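Local coordinates for protein lipid binding hydrolase (Escherichia coli, PDB 2IF6) that probably acts as a lipid-binding hydrolase of the permuted papain-like amidase family, its exact substrate and reaction still to be established, at residues Q85-T90 against K118-A123. Residues are numbered along the deposited sequence; the frame is centred on the assembly and turned at random. Where two conformers were deposited one is given.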
loop_
_atom_site.group_PDB
_atom_site.type_symbol
_atom_site.label_atom_id
_atom_site.label_comp_id
_atom_site.label_asym_id
_atom_site.label_seq_id
_atom_site.Cartn_x
_atom_site.Cartn_y
_atom_site.Cartn_z
ATOM N N GLN A 85 0.015 -11.321 -15.537
ATOM C CA GLN A 85 1.381 -11.321 -16.081
ATOM C C GLN A 85 1.895 -9.897 -16.342
ATOM O O GLN A 85 3.099 -9.638 -16.242
ATOM C CB GLN A 85 1.466 -12.116 -17.398
ATOM C CG GLN A 85 1.412 -13.639 -17.201
ATOM C CD GLN A 85 1.199 -14.452 -18.481
ATOM O OE1 GLN A 85 1.076 -13.905 -19.598
ATOM N NE2 GLN A 85 1.148 -15.780 -18.317
ATOM N N LYS A 86 1.003 -8.975 -16.692
ATOM C CA LYS A 86 1.451 -7.583 -16.866
ATOM C C LYS A 86 1.767 -6.912 -15.518
ATOM O O LYS A 86 2.759 -6.165 -15.407
ATOM C CB LYS A 86 0.447 -6.767 -17.677
ATOM C CG LYS A 86 0.424 -7.147 -19.144
ATOM C CD LYS A 86 -0.693 -6.419 -19.881
ATOM C CE LYS A 86 -0.750 -6.842 -21.350
ATOM N NZ LYS A 86 -1.784 -6.059 -22.099
ATOM N N LEU A 87 0.947 -7.181 -14.499
ATOM C CA LEU A 87 1.243 -6.665 -13.137
ATOM C C LEU A 87 2.559 -7.224 -12.633
ATOM O O LEU A 87 3.411 -6.472 -12.140
ATOM C CB LEU A 87 0.128 -7.010 -12.144
ATOM C CG LEU A 87 -1.190 -6.255 -12.347
ATOM C CD1 LEU A 87 -2.256 -6.983 -11.573
ATOM C CD2 LEU A 87 -1.136 -4.739 -11.998
ATOM N N ALA A 88 2.729 -8.540 -12.764
ATOM C CA ALA A 88 3.972 -9.187 -12.331
ATOM C C ALA A 88 5.216 -8.580 -13.006
ATOM O O ALA A 88 6.214 -8.307 -12.332
ATOM C CB ALA A 88 3.887 -10.689 -12.554
ATOM N N GLN A 89 5.141 -8.378 -14.328
ATOM C CA GLN A 89 6.211 -7.803 -15.171
ATOM C C GLN A 89 6.600 -6.385 -14.761
ATOM O O GLN A 89 7.776 -6.026 -14.654
ATOM C CB GLN A 89 5.704 -7.760 -16.622
ATOM C CG GLN A 89 6.741 -7.517 -17.716
ATOM C CD GLN A 89 6.166 -7.697 -19.137
ATOM O OE1 GLN A 89 5.039 -7.261 -19.444
ATOM N NE2 GLN A 89 6.958 -8.321 -20.015
ATOM N N THR A 90 5.580 -5.555 -14.600
ATOM C CA THR A 90 5.773 -4.175 -14.180
ATOM C C THR A 90 6.344 -4.086 -12.785
ATOM O O THR A 90 7.203 -3.258 -12.538
ATOM C CB THR A 90 4.437 -3.413 -14.243
ATOM O OG1 THR A 90 3.982 -3.418 -15.590
ATOM C CG2 THR A 90 4.596 -1.961 -13.793
ATOM N N LYS A 118 1.288 2.713 -8.554
ATOM C CA LYS A 118 2.095 2.910 -9.769
ATOM C C LYS A 118 2.177 1.655 -10.646
ATOM O O LYS A 118 2.179 1.738 -11.887
ATOM C CB LYS A 118 3.477 3.460 -9.455
ATOM C CG LYS A 118 3.448 4.946 -9.139
ATOM C CD LYS A 118 4.785 5.451 -8.669
ATOM C CE LYS A 118 4.743 6.998 -8.508
ATOM N NZ LYS A 118 6.017 7.601 -8.049
ATOM N N VAL A 119 2.188 0.489 -10.017
ATOM C CA VAL A 119 2.224 -0.767 -10.773
ATOM C C VAL A 119 0.905 -0.961 -11.555
ATOM O O VAL A 119 0.922 -1.279 -12.743
ATOM C CB VAL A 119 2.567 -1.981 -9.874
ATOM C CG1 VAL A 119 2.252 -3.297 -10.626
ATOM C CG2 VAL A 119 4.072 -1.921 -9.428
ATOM N N TYR A 120 -0.234 -0.714 -10.913
ATOM C CA TYR A 120 -1.525 -0.896 -11.596
ATOM C C TYR A 120 -1.649 0.079 -12.746
ATOM O O TYR A 120 -2.183 -0.256 -13.817
ATOM C CB TYR A 120 -2.701 -0.721 -10.630
ATOM C CG TYR A 120 -3.247 -2.043 -10.162
ATOM C CD1 TYR A 120 -2.672 -2.725 -9.090
ATOM C CD2 TYR A 120 -4.300 -2.648 -10.832
ATOM C CE1 TYR A 120 -3.182 -3.968 -8.676
ATOM C CE2 TYR A 120 -4.795 -3.889 -10.451
ATOM C CZ TYR A 120 -4.233 -4.544 -9.365
ATOM O OH TYR A 120 -4.762 -5.747 -8.963
ATOM N N GLN A 121 -1.158 1.286 -12.517
ATOM C CA GLN A 121 -1.321 2.345 -13.500
ATOM C C GLN A 121 -0.449 2.007 -14.690
ATOM O O GLN A 121 -0.884 2.082 -15.825
ATOM C CB GLN A 121 -0.966 3.702 -12.885
ATOM C CG GLN A 121 -0.365 4.776 -13.860
ATOM C CD GLN A 121 -1.298 5.194 -14.969
ATOM O OE1 GLN A 121 -0.847 5.549 -16.078
ATOM N NE2 GLN A 121 -2.597 5.165 -14.699
ATOM N N ASN A 122 0.791 1.617 -14.426
ATOM C CA ASN A 122 1.720 1.382 -15.515
ATOM C C ASN A 122 1.507 0.069 -16.255
ATOM O O ASN A 122 1.753 -0.004 -17.449
ATOM C CB ASN A 122 3.157 1.569 -15.047
ATOM C CG ASN A 122 3.504 3.046 -14.882
ATOM O OD1 ASN A 122 3.478 3.804 -15.857
ATOM N ND2 ASN A 122 3.757 3.473 -13.651
ATOM N N ALA A 123 0.982 -0.938 -15.569
ATOM C CA ALA A 123 0.726 -2.223 -16.208
ATOM C C ALA A 123 -0.614 -2.281 -16.974
ATOM O O ALA A 123 -0.667 -2.794 -18.107
ATOM C CB ALA A 123 0.818 -3.360 -15.202
#
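Val119 opens the contact with its CG1 branch: held anti to the backbone N (chi1 166°), CG1 is the methyl that reaches Leu87, 3.9 Å from CD2 and also against Leu87 O, a place suited to a short beta-branched side chain. Tyr120 offers a ring face. Leu87 CD2 stands almost over its centre, 3.7 Å from the centroid and 5° off the normal, a CH-pi contact, while CD1 lies near the phenol end, 3.8 Å from Tyr120 CZ. The hydroxyl of this buried ring is satisfied by Gly8 O. Asn122, at the exposed border, touches Thr90 CG2 with its CB, and its ND2 donates a hydrogen bond to Lys118 O in its own helix. Ala123 makes the closest approach: its CB lies 3.2 Å from Thr90 OG1 and 3.4 Å from Lys86 O, where the small methyl suits the tight fit. The hydroxyl of Thr90, buried against this methyl, is satisfied within its own helix by a hydrogen bond from OG1 to Lys86 O (3.0 Å). Helices 81-91 and 112-124, their axes 8.8 Å apart at 118°, pack by apolar groups set against each other and against backbone carbonyls, with Met36 of strand 33-40 in the main antiparallel sheet touching Leu87, Val119 and Tyr120.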